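Local coordinates for protein aminofutalosine deaminase (PDB 7LKK) that catalyses the metal-dependent deamination of aminofutalosine in the menaquinone pathway of Helicobacter pylori, as a hydrolase of the amidohydrolase family, at residues 16-21 / 49-54; 25-30 / 359-364; 37-42 / 385-390; 71-76 / 377-382. One frame throughout, in Å; residues are numbered along the deposited sequence.

Contact 1: 16-21 / 49-54; sequences QEIIGA and GDYHNL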
loop_
_atom_site.group_PDB
_atom_site.type_symbol
_atom_site.label_atom_id
_atom_site.label_comp_id
_atom_site.label_asym_id
_atom_site.label_seq_id
_atom_site.Cartn_x
_atom_site.Cartn_y
_atom_site.Cartn_z
ATOM N N GLN A 16 2.015 38.310 12.150
ATOM C CA GLN A 16 2.286 37.070 12.860
ATOM C C GLN A 16 0.998 36.479 13.418
ATOM O O GLN A 16 0.039 37.195 13.720
ATOM C CB GLN A 16 3.286 37.304 13.994
ATOM C CG GLN A 16 4.699 37.614 13.529
ATOM C CD GLN A 16 5.647 37.871 14.683
ATOM O OE1 GLN A 16 5.255 37.805 15.848
ATOM N NE2 GLN A 16 6.902 38.169 14.366
ATOM N N GLU A 17 0.980 35.153 13.538
ATOM C CA GLU A 17 -0.143 34.447 14.135
ATOM C C GLU A 17 0.387 33.220 14.862
ATOM O O GLU A 17 1.565 32.870 14.759
ATOM C CB GLU A 17 -1.195 34.057 13.088
ATOM C CG GLU A 17 -0.644 33.263 11.920
ATOM C CD GLU A 17 -1.717 32.871 10.919
ATOM O OE1 GLU A 17 -2.834 32.507 11.348
ATOM O OE2 GLU A 17 -1.445 32.928 9.703
ATOM N N ILE A 18 -0.501 32.571 15.611
ATOM C CA ILE A 18 -0.173 31.384 16.390
ATOM C C ILE A 18 -1.116 30.266 15.974
ATOM O O ILE A 18 -2.326 30.484 15.852
ATOM C CB ILE A 18 -0.282 31.646 17.905
ATOM C CG1 ILE A 18 0.518 32.889 18.301
ATOM C CG2 ILE A 18 0.189 30.435 18.700
ATOM C CD1 ILE A 18 0.402 33.247 19.773
ATOM N N ILE A 19 -0.564 29.078 15.743
ATOM C CA ILE A 19 -1.359 27.874 15.535
ATOM C C ILE A 19 -0.800 26.770 16.419
ATOM O O ILE A 19 0.419 26.629 16.565
ATOM C CB ILE A 19 -1.394 27.423 14.057
ATOM C CG1 ILE A 19 0.015 27.183 13.515
ATOM C CG2 ILE A 19 -2.153 28.431 13.202
ATOM C CD1 ILE A 19 0.032 26.513 12.153
ATOM N N GLY A 20 -1.700 25.992 17.025
ATOM C CA GLY A 20 -1.301 24.889 17.864
ATOM C C GLY A 20 -2.165 23.663 17.587
ATOM O O GLY A 20 -3.216 23.757 16.954
ATOM N N ALA A 21 -1.686 22.525 18.071
ATOM C CA ALA A 21 -2.404 21.272 17.892
ATOM C C ALA A 21 -2.072 20.345 19.050
ATOM O O ALA A 21 -1.088 20.546 19.768
ATOM C CB ALA A 21 -2.060 20.610 16.549
ATOM N N GLY A 49 6.615 26.783 21.295
ATOM C CA GLY A 49 6.420 26.597 22.721
ATOM C C GLY A 49 5.049 26.030 23.004
ATOM O O GLY A 49 4.253 25.774 22.094
ATOM N N ASP A 50 4.792 25.813 24.293
ATOM C CA ASP A 50 3.463 25.414 24.738
ATOM C C ASP A 50 2.430 26.416 24.244
ATOM O O ASP A 50 2.628 27.629 24.343
ATOM C CB ASP A 50 3.426 25.317 26.265
ATOM C CG ASP A 50 2.036 25.035 26.796
ATOM O OD1 ASP A 50 1.566 23.886 26.654
ATOM O OD2 ASP A 50 1.411 25.965 27.350
ATOM N N TYR A 51 1.325 25.900 23.700
ATOM C CA TYR A 51 0.366 26.772 23.028
ATOM C C TYR A 51 -0.251 27.773 23.996
ATOM O O TYR A 51 -0.343 28.968 23.691
ATOM C CB TYR A 51 -0.725 25.947 22.348
ATOM C CG TYR A 51 -1.802 26.810 21.735
ATOM C CD1 TYR A 51 -1.597 27.452 20.521
ATOM C CD2 TYR A 51 -3.020 26.994 22.375
ATOM C CE1 TYR A 51 -2.577 28.249 19.960
ATOM C CE2 TYR A 51 -4.005 27.788 21.821
ATOM C CZ TYR A 51 -3.779 28.413 20.616
ATOM O OH TYR A 51 -4.761 29.203 20.067
ATOM N N HIS A 52 -0.697 27.302 25.163
ATOM C CA HIS A 52 -1.311 28.203 26.133
ATOM C C HIS A 52 -0.335 29.290 26.568
ATOM O O HIS A 52 -0.684 30.475 26.612
ATOM C CB HIS A 52 -1.812 27.413 27.343
ATOM C CG HIS A 52 -2.453 28.265 28.393
ATOM N ND1 HIS A 52 -3.646 28.925 28.188
ATOM C CD2 HIS A 52 -2.065 28.570 29.654
ATOM C CE1 HIS A 52 -3.967 29.598 29.280
ATOM N NE2 HIS A 52 -3.024 29.399 30.184
ATOM N N ASN A 53 0.906 28.903 26.879
ATOM C CA ASN A 53 1.918 29.887 27.248
ATOM C C ASN A 53 2.207 30.844 26.101
ATOM O O ASN A 53 2.530 32.016 26.335
ATOM C CB ASN A 53 3.201 29.183 27.688
ATOM C CG ASN A 53 3.065 28.525 29.045
ATOM O OD1 ASN A 53 2.077 28.725 29.750
ATOM N ND2 ASN A 53 4.065 27.734 29.419
ATOM N N LEU A 54 2.100 30.366 24.859
ATOM C CA LEU A 54 2.321 31.231 23.707
ATOM C C LEU A 54 1.229 32.288 23.593
ATOM O O LEU A 54 1.504 33.440 23.237
ATOM C CB LEU A 54 2.382 30.385 22.434
ATOM C CG LEU A 54 3.534 30.597 21.453
ATOM C CD1 LEU A 54 4.856 30.777 22.174
ATOM C CD2 LEU A 54 3.607 29.427 20.476
#

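Contact 2: 25-30 / 359-364; sequences FLCNEK and IALLGA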
loop_
_atom_site.group_PDB
_atom_site.type_symbol
_atom_site.label_atom_id
_atom_site.label_comp_id
_atom_site.label_asym_id
_atom_site.label_seq_id
_atom_site.Cartn_x
_atom_site.Cartn_y
_atom_site.Cartn_z
ATOM N N PHE A 25 4.744 17.558 15.365
ATOM C CA PHE A 25 5.922 16.826 14.914
ATOM C C PHE A 25 6.972 17.850 14.502
ATOM O O PHE A 25 6.796 18.561 13.506
ATOM C CB PHE A 25 5.588 15.895 13.748
ATOM C CG PHE A 25 4.604 14.806 14.088
ATOM C CD1 PHE A 25 4.280 14.517 15.406
ATOM C CD2 PHE A 25 4.009 14.063 13.080
ATOM C CE1 PHE A 25 3.377 13.516 15.705
ATOM C CE2 PHE A 25 3.108 13.062 13.375
ATOM C CZ PHE A 25 2.791 12.786 14.689
ATOM N N LEU A 26 8.064 17.932 15.269
ATOM C CA LEU A 26 9.115 18.891 14.944
ATOM C C LEU A 26 9.897 18.474 13.706
ATOM O O LEU A 26 10.392 19.335 12.969
ATOM C CB LEU A 26 10.068 19.055 16.126
ATOM C CG LEU A 26 9.542 19.761 17.374
ATOM C CD1 LEU A 26 10.706 20.170 18.258
ATOM C CD2 LEU A 26 8.702 20.971 16.997
ATOM N N CYS A 27 10.014 17.167 13.471
ATOM C CA CYS A 27 10.788 16.621 12.356
ATOM C C CYS A 27 12.239 17.094 12.394
ATOM O O CYS A 27 12.849 17.379 11.361
ATOM C CB CYS A 27 10.136 16.950 11.014
ATOM S SG CYS A 27 8.545 16.130 10.792
ATOM N N ASN A 28 12.792 17.201 13.597
ATOM C CA ASN A 28 14.238 17.188 13.704
ATOM C C ASN A 28 14.722 15.746 13.594
ATOM O O ASN A 28 13.927 14.802 13.569
ATOM C CB ASN A 28 14.698 17.843 15.012
ATOM C CG ASN A 28 13.929 17.346 16.231
ATOM O OD1 ASN A 28 13.186 16.368 16.162
ATOM N ND2 ASN A 28 14.112 18.026 17.357
ATOM N N GLU A 29 16.043 15.568 13.519
ATOM C CA GLU A 29 16.568 14.216 13.371
ATOM C C GLU A 29 16.192 13.337 14.555
ATOM O O GLU A 29 16.111 12.113 14.406
ATOM C CB GLU A 29 18.087 14.247 13.189
ATOM C CG GLU A 29 18.560 14.848 11.864
ATOM C CD GLU A 29 17.970 14.168 10.632
ATOM O OE1 GLU A 29 17.703 12.949 10.678
ATOM O OE2 GLU A 29 17.778 14.859 9.609
ATOM N N LYS A 30 15.948 13.937 15.724
ATOM C CA LYS A 30 15.408 13.203 16.860
ATOM C C LYS A 30 13.956 12.789 16.641
ATOM O O LYS A 30 13.473 11.882 17.328
ATOM C CB LYS A 30 15.519 14.053 18.126
ATOM C CG LYS A 30 16.897 14.046 18.752
ATOM C CD LYS A 30 16.991 15.036 19.901
ATOM C CE LYS A 30 15.877 14.832 20.915
ATOM N NZ LYS A 30 15.974 15.804 22.042
ATOM N N ILE A 359 11.646 6.928 10.057
ATOM C CA ILE A 359 12.375 7.087 8.804
ATOM C C ILE A 359 11.457 7.635 7.719
ATOM O O ILE A 359 11.847 8.518 6.942
ATOM C CB ILE A 359 13.018 5.748 8.396
ATOM C CG1 ILE A 359 14.169 5.415 9.344
ATOM C CG2 ILE A 359 13.498 5.784 6.952
ATOM C CD1 ILE A 359 14.730 4.031 9.162
ATOM N N ALA A 360 10.219 7.138 7.664
ATOM C CA ALA A 360 9.274 7.598 6.650
ATOM C C ALA A 360 8.947 9.075 6.829
ATOM O O ALA A 360 8.944 9.845 5.860
ATOM C CB ALA A 360 8.000 6.751 6.703
ATOM N N LEU A 361 8.685 9.495 8.071
ATOM C CA LEU A 361 8.331 10.888 8.326
ATOM C C LEU A 361 9.493 11.822 8.010
ATOM O O LEU A 361 9.316 12.839 7.331
ATOM C CB LEU A 361 7.879 11.060 9.777
ATOM C CG LEU A 361 7.528 12.485 10.215
ATOM C CD1 LEU A 361 6.448 13.074 9.322
ATOM C CD2 LEU A 361 7.090 12.512 11.678
ATOM N N LEU A 362 10.691 11.502 8.510
ATOM C CA LEU A 362 11.859 12.317 8.194
ATOM C C LEU A 362 12.191 12.256 6.708
ATOM O O LEU A 362 12.687 13.236 6.140
ATOM C CB LEU A 362 13.061 11.871 9.028
ATOM C CG LEU A 362 12.937 12.064 10.542
ATOM C CD1 LEU A 362 14.233 11.691 11.248
ATOM C CD2 LEU A 362 12.531 13.490 10.867
ATOM N N GLY A 363 11.933 11.114 6.067
ATOM C CA GLY A 363 12.117 11.004 4.631
ATOM C C GLY A 363 11.200 11.901 3.829
ATOM O O GLY A 363 11.512 12.229 2.679
ATOM N N ALA A 364 10.066 12.299 4.405
ATOM C CA ALA A 364 9.112 13.165 3.732
ATOM C C ALA A 364 9.229 14.623 4.149
ATOM O O ALA A 364 8.520 15.467 3.591
ATOM C CB ALA A 364 7.681 12.682 3.992
#

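Contact 3: 37-42 / 385-390; sequences YGVVFD and ADLSVF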
loop_
_atom_site.group_PDB
_atom_site.type_symbol
_atom_site.label_atom_id
_atom_site.label_comp_id
_atom_site.label_asym_id
_atom_site.label_seq_id
_atom_site.Cartn_x
_atom_site.Cartn_y
_atom_site.Cartn_z
ATOM N N TYR A 37 1.443 21.843 21.749
ATOM C CA TYR A 37 2.426 22.862 21.411
ATOM C C TYR A 37 1.904 23.758 20.295
ATOM O O TYR A 37 0.951 23.424 19.584
ATOM C CB TYR A 37 3.755 22.224 20.998
ATOM C CG TYR A 37 4.842 22.364 22.040
ATOM C CD1 TYR A 37 4.703 21.786 23.296
ATOM C CD2 TYR A 37 6.005 23.071 21.770
ATOM C CE1 TYR A 37 5.691 21.908 24.252
ATOM C CE2 TYR A 37 7.001 23.199 22.724
ATOM C CZ TYR A 37 6.836 22.615 23.963
ATOM O OH TYR A 37 7.821 22.736 24.916
ATOM N N GLY A 38 2.561 24.909 20.138
ATOM C CA GLY A 38 2.129 25.904 19.185
ATOM C C GLY A 38 3.324 26.550 18.504
ATOM O O GLY A 38 4.469 26.370 18.920
ATOM N N VAL A 39 3.028 27.289 17.440
ATOM C CA VAL A 39 4.052 27.928 16.617
ATOM C C VAL A 39 3.610 29.352 16.303
ATOM O O VAL A 39 2.483 29.569 15.845
ATOM C CB VAL A 39 4.308 27.154 15.309
ATOM C CG1 VAL A 39 5.276 27.921 14.419
ATOM C CG2 VAL A 39 4.841 25.758 15.603
ATOM N N VAL A 40 4.490 30.317 16.555
ATOM C CA VAL A 40 4.312 31.690 16.096
ATOM C C VAL A 40 5.068 31.840 14.787
ATOM O O VAL A 40 6.234 31.435 14.687
ATOM C CB VAL A 40 4.815 32.707 17.136
ATOM C CG1 VAL A 40 4.571 34.128 16.646
ATOM C CG2 VAL A 40 4.137 32.483 18.471
ATOM N N PHE A 41 4.415 32.415 13.781
ATOM C CA PHE A 41 5.044 32.521 12.475
ATOM C C PHE A 41 4.479 33.705 11.708
ATOM O O PHE A 41 3.299 34.043 11.832
ATOM C CB PHE A 41 4.856 31.233 11.658
ATOM C CG PHE A 41 3.420 30.919 11.327
ATOM C CD1 PHE A 41 2.600 30.292 12.252
ATOM C CD2 PHE A 41 2.894 31.237 10.085
ATOM C CE1 PHE A 41 1.282 30.000 11.947
ATOM C CE2 PHE A 41 1.577 30.945 9.773
ATOM C CZ PHE A 41 0.771 30.323 10.705
ATOM N N ASP A 42 5.350 34.339 10.921
ATOM C CA ASP A 42 4.916 35.228 9.854
ATOM C C ASP A 42 5.201 34.511 8.540
ATOM O O ASP A 42 4.549 33.510 8.229
ATOM C CB ASP A 42 5.626 36.584 9.929
ATOM C CG ASP A 42 7.072 36.468 10.379
ATOM O OD1 ASP A 42 7.776 35.553 9.906
ATOM O OD2 ASP A 42 7.506 37.296 11.208
ATOM N N ALA A 385 7.745 29.113 7.096
ATOM C CA ALA A 385 6.458 28.744 7.684
ATOM C C ALA A 385 5.639 27.902 6.699
ATOM O O ALA A 385 4.561 28.283 6.244
ATOM C CB ALA A 385 5.697 29.991 8.117
ATOM N N ASP A 386 6.193 26.743 6.354
ATOM C CA ASP A 386 5.517 25.752 5.520
ATOM C C ASP A 386 4.952 24.694 6.464
ATOM O O ASP A 386 5.672 23.802 6.918
ATOM C CB ASP A 386 6.476 25.150 4.498
ATOM C CG ASP A 386 7.028 26.186 3.527
ATOM O OD1 ASP A 386 6.390 27.246 3.340
ATOM O OD2 ASP A 386 8.107 25.939 2.951
ATOM N N LEU A 387 3.658 24.793 6.763
ATOM C CA LEU A 387 3.066 24.031 7.852
ATOM C C LEU A 387 1.776 23.359 7.409
ATOM O O LEU A 387 0.954 23.963 6.713
ATOM C CB LEU A 387 2.791 24.939 9.060
ATOM C CG LEU A 387 4.019 25.663 9.619
ATOM C CD1 LEU A 387 3.618 26.763 10.592
ATOM C CD2 LEU A 387 4.965 24.673 10.282
ATOM N N SER A 388 1.600 22.111 7.838
ATOM C CA SER A 388 0.392 21.339 7.583
ATOM C C SER A 388 -0.310 21.032 8.899
ATOM O O SER A 388 0.342 20.808 9.923
ATOM C CB SER A 388 0.711 20.026 6.861
ATOM O OG SER A 388 1.194 20.250 5.549
ATOM N N VAL A 389 -1.640 21.026 8.864
ATOM C CA VAL A 389 -2.467 20.566 9.974
ATOM C C VAL A 389 -3.393 19.474 9.455
ATOM O O VAL A 389 -4.122 19.686 8.479
ATOM C CB VAL A 389 -3.276 21.717 10.601
ATOM C CG1 VAL A 389 -4.190 21.190 11.699
ATOM C CG2 VAL A 389 -2.346 22.796 11.142
ATOM N N PHE A 390 -3.356 18.308 10.101
ATOM C CA PHE A 390 -4.214 17.177 9.768
ATOM C C PHE A 390 -5.117 16.878 10.956
ATOM O O PHE A 390 -4.628 16.690 12.073
ATOM C CB PHE A 390 -3.391 15.931 9.421
ATOM C CG PHE A 390 -2.698 16.003 8.086
ATOM C CD1 PHE A 390 -1.484 16.658 7.953
ATOM C CD2 PHE A 390 -3.254 15.399 6.970
ATOM C CE1 PHE A 390 -0.842 16.720 6.728
ATOM C CE2 PHE A 390 -2.618 15.453 5.743
ATOM C CZ PHE A 390 -1.410 16.115 5.622
#

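Contact 4: 71-76 / 377-382; sequences LLPAFI and GEIETN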
loop_
_atom_site.group_PDB
_atom_site.type_symbol
_atom_site.label_atom_id
_atom_site.label_comp_id
_atom_site.label_asym_id
_atom_site.label_seq_id
_atom_site.Cartn_x
_atom_site.Cartn_y
_atom_site.Cartn_z
ATOM N N LEU A 71 0.135 18.897 13.930
ATOM C CA LEU A 71 0.839 19.991 13.277
ATOM C C LEU A 71 2.249 19.521 12.947
ATOM O O LEU A 71 2.941 18.975 13.811
ATOM C CB LEU A 71 0.877 21.227 14.181
ATOM C CG LEU A 71 1.739 22.419 13.762
ATOM C CD1 LEU A 71 1.312 22.940 12.405
ATOM C CD2 LEU A 71 1.664 23.523 14.810
ATOM N N LEU A 72 2.668 19.724 11.701
ATOM C CA LEU A 72 3.955 19.226 11.239
ATOM C C LEU A 72 4.384 20.065 10.042
ATOM O O LEU A 72 3.579 20.826 9.488
ATOM C CB LEU A 72 3.876 17.731 10.875
ATOM C CG LEU A 72 3.347 17.334 9.494
ATOM C CD1 LEU A 72 3.813 15.930 9.135
ATOM C CD2 LEU A 72 1.828 17.418 9.442
ATOM N N PRO A 73 5.652 19.984 9.641
ATOM C CA PRO A 73 6.080 20.716 8.444
ATOM C C PRO A 73 5.380 20.189 7.202
ATOM O O PRO A 73 5.059 19.003 7.102
ATOM C CB PRO A 73 7.589 20.455 8.382
ATOM C CG PRO A 73 7.967 20.014 9.744
ATOM C CD PRO A 73 6.781 19.301 10.296
ATOM N N ALA A 74 5.144 21.087 6.249
ATOM C CA ALA A 74 4.703 20.655 4.931
ATOM C C ALA A 74 5.706 19.669 4.343
ATOM O O ALA A 74 6.912 19.749 4.592
ATOM C CB ALA A 74 4.529 21.855 3.998
ATOM N N PHE A 75 5.195 18.722 3.563
ATOM C CA PHE A 75 6.045 17.680 3.016
ATOM C C PHE A 75 6.905 18.221 1.879
ATOM O O PHE A 75 6.607 19.250 1.268
ATOM C CB PHE A 75 5.208 16.512 2.500
ATOM C CG PHE A 75 4.540 15.717 3.583
ATOM C CD1 PHE A 75 5.246 15.313 4.703
ATOM C CD2 PHE A 75 3.204 15.366 3.473
ATOM C CE1 PHE A 75 4.631 14.579 5.698
ATOM C CE2 PHE A 75 2.582 14.631 4.464
ATOM C CZ PHE A 75 3.298 14.238 5.579
ATOM N N ILE A 76 7.989 17.504 1.605
ATOM C CA ILE A 76 8.819 17.728 0.430
ATOM C C ILE A 76 8.786 16.451 -0.398
ATOM O O ILE A 76 9.101 15.367 0.112
ATOM C CB ILE A 76 10.261 18.105 0.802
ATOM C CG1 ILE A 76 10.309 19.495 1.446
ATOM C CG2 ILE A 76 11.153 18.067 -0.432
ATOM C CD1 ILE A 76 10.195 19.482 2.954
ATOM N N GLY A 377 11.006 21.925 5.972
ATOM C CA GLY A 377 11.025 20.532 6.357
ATOM C C GLY A 377 11.165 20.278 7.836
ATOM O O GLY A 377 11.279 19.115 8.235
ATOM N N GLU A 378 11.147 21.320 8.664
ATOM C CA GLU A 378 11.354 21.154 10.095
ATOM C C GLU A 378 10.741 22.343 10.818
ATOM O O GLU A 378 10.837 23.478 10.345
ATOM C CB GLU A 378 12.850 21.034 10.419
ATOM C CG GLU A 378 13.191 21.070 11.902
ATOM C CD GLU A 378 14.667 20.833 12.159
ATOM O OE1 GLU A 378 15.054 20.703 13.338
ATOM O OE2 GLU A 378 15.440 20.777 11.177
ATOM N N ILE A 379 10.111 22.079 11.960
ATOM C CA ILE A 379 9.524 23.132 12.781
ATOM C C ILE A 379 10.634 23.654 13.684
ATOM O O ILE A 379 10.916 23.093 14.746
ATOM C CB ILE A 379 8.315 22.632 13.575
ATOM C CG1 ILE A 379 7.184 22.257 12.620
ATOM C CG2 ILE A 379 7.835 23.700 14.547
ATOM C CD1 ILE A 379 5.912 21.821 13.310
ATOM N N GLU A 380 11.276 24.736 13.247
ATOM C CA GLU A 380 12.402 25.326 13.950
ATOM C C GLU A 380 12.449 26.805 13.600
ATOM O O GLU A 380 12.131 27.186 12.469
ATOM C CB GLU A 380 13.717 24.632 13.570
ATOM C CG GLU A 380 14.936 25.084 14.360
ATOM C CD GLU A 380 16.210 24.408 13.887
ATOM O OE1 GLU A 380 16.163 23.701 12.857
ATOM O OE2 GLU A 380 17.262 24.588 14.538
ATOM N N THR A 381 12.826 27.631 14.575
ATOM C CA THR A 381 12.874 29.071 14.356
ATOM C C THR A 381 13.790 29.404 13.185
ATOM O O THR A 381 14.846 28.789 13.008
ATOM C CB THR A 381 13.351 29.792 15.620
ATOM O OG1 THR A 381 14.681 29.367 15.946
ATOM C CG2 THR A 381 12.423 29.487 16.789
ATOM N N ASN A 382 13.352 30.360 12.364
ATOM C CA ASN A 382 13.998 30.896 11.168
ATOM C C ASN A 382 13.762 30.017 9.942
ATOM O O ASN A 382 14.152 30.410 8.841
ATOM C CB ASN A 382 15.514 31.127 11.336
ATOM C CG ASN A 382 15.834 32.029 12.511
ATOM O OD1 ASN A 382 15.141 33.016 12.756
ATOM N ND2 ASN A 382 16.883 31.689 13.250
HETATM O O HOH W 1 8.284 22.105 4.751
#

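Contact 1: 16-21 / 49-54
The phenol ring of Tyr51 reaches across to strand 17-21 and lies obliquely against Ile18 and Gly20, touching them along its CD1-CE1 side. Methyl CG2 of Ile18 meets Tyr51 CE1 at 3.7 Å, and Gly20 CA approaches Tyr51 CD1 equally closely, at 3.7 Å. Glycine suits this place because the ring occupies the side of the strand where a side chain would stand. Tyr51 holds its CG anti to the backbone N (chi1 175°), which carries the ring off the first turn of its helix onto the strand. The two branches of Ile18 divide the work. CG2 fills the angle between the tyrosine and Leu54, whose CD2 is 4.0 Å from it, while CD1, at the end of the extended CG1 arm, lies against Leu54 O at 3.6 Å. Helix 51-57 thus covers one face of a small four-stranded sheet, in which strand 17-21 runs between strands 37-41 and 62-66. No hydrogen bond joins the two segments, so van der Waals packing carries the contact, part of it against main chain. The helix start is fixed from within: Asp50 is its N-cap, and Asn53 N donates to Asp50 OD2 at 3.0 Å with an N-H...O angle of 164°, coming from the anti side and 28° out of the carboxylate plane. Beyond the contact, Tyr51 also meets the ring of Phe65 on strand 62-66.

Contact 2: 25-30 / 359-364
The interface between the barrel's flanking helices and the small beta domain of this amidohydrolase is built here by helix 353-364, whose Leu361 and Leu362 receive Phe25, Cys27, Asn28 and Glu29. Leu361, its CG anti to the backbone N (chi1 178°), turns both methyls to the sulfur of Cys27, and CD2 also to the ring of Phe25. Leu361 CD2 meets Phe25 CD2 at 3.7 Å, the two side chains crossing at about a right angle. The short side chain of Cys27, with SG anti to the carbonyl carbon (chi1 -66°), puts its sulfur against the leucine branch point, Cys27 SG to Leu361 CG being 3.8 Å. Ile402 of helix 401-408 touches both Phe25 and Leu361. Leu362 works chiefly against main chain: its CD2 packs on Asn28 O at 3.3 Å and on Cys27 CA at 3.9 Å. Glu29 starts away from the helix but bends at chi2 (-56°), which returns its carboxylate to the contact, where Arg366 forms a salt bridge with OE2 and His367 a hydrogen bond with OE1. The aliphatic leucine thereby lies beside a carboxylate whose charge is probably offset by Arg366. Leu362 CD1 is 3.7 Å from both Glu29 O and Glu29 OE1.

Contact 3: 37-42 / 385-390
Between Ala385 and Leu387, the two residues that reach Phe41, Asp386 faces the other way, and its OD2 is gripped by a salt bridge from Arg384 NE, a hydrogen bond from Asn376 ND2 and a weak one from Asn152 ND2. The contact is consistent with the small beta-sandwich domain common in amidohydrolases, strand 37-41 of one sheet packing against strand 387-391 of another without any hydrogen bond between the two segments. A carboxylate suits this buried spot because it can accept from several donors, and OD1 takes one more, from Gly418 N. Ala385 and Leu387, to either side of it in sequence, point toward strand 37-41. Phe41 takes the crowded position between its backbone N and carbonyl carbon (chi1 64°), which swings the ring back along its own strand, so that Val39 O lies at the ring edge, in plane. One face of the ring receives Leu387 CD1 in a CH-pi contact, 4.2 Å from the ring centroid and 15° off the normal. The methyl is shifted toward the rim, nearest Phe41 CD1 at 4.0 Å. Phenylalanine suits the site by offering a flat surface broad enough for more than one partner, and Phe416 meets the same ring edge-to-face. Val39 CG1 extends the apolar patch more loosely, 4.3 Å from Leu387 CD1. Ala385 is small enough to let the chains draw close: its CB lies 3.6 Å from Phe41 CD2, set obliquely to the ring, and 3.7 Å from Asp42 O.

Contact 4: 71-76 / 377-382
Pro73 presses its ring onto the loop at Gly377, Glu378 and Ile379, and here the packing is close. Pro73 CB lies 3.6 Å from Gly377 C and Pro73 CG 3.6 Å from Glu378 CA, and Ile379 CG1 meets Pro73 CG at 3.7 Å, the two side chains crossing at about a right angle. A compact ring suits a place where it must lie flush against main chain. Gly377 has a positive phi (77°), which favours glycine, and a side chain on its CA would crowd Ile76 CD1, 3.7 Å from that CA. The margins are slacker. Ile379 CD1, carried forward by an extended chi2 (-177°), settles over the strand backbone 3.9 Å from Leu72 CA and only grazes Leu71 CG at 4.2 Å. No direct hydrogen bond crosses; a water links the backbones, donating to Ala74 O at 2.7 Å and accepting from Gly377 N at 3.0 Å. Glu378 leaves the backbone away from the strand, and its OE2 forms a salt bridge with Arg366. The loop thus packs along the first barrel strand, at whose end His79 and His81, both iron ligands, form the His-X-His motif of the amidohydrolase TIM barrel.

Contacts 1, 3 and 4 lead from the outer beta layer toward the barrel, and contact 2 joins at contact 4. Contacts 1 and 3, about 9 Å apart between centres, meet in one sheet through strands 17-21 and 37-41, with a probable hydrogen bond from Val39 N to Ile19 O. Contact 3 leads to contact 4, about 8 Å away between centres, through the antiparallel pairing of 385-390 with 71-76. Contact 2 joins contact 4 through both of its segments, probably by hydrogen bonds Phe25 N to Leu71 O and Ile76 N to Ala364 O. Contact 4 approaches the iron site, the side chain of Ile76 being about 9 Å from that of His79; the others lie away from the inhibitor pocket.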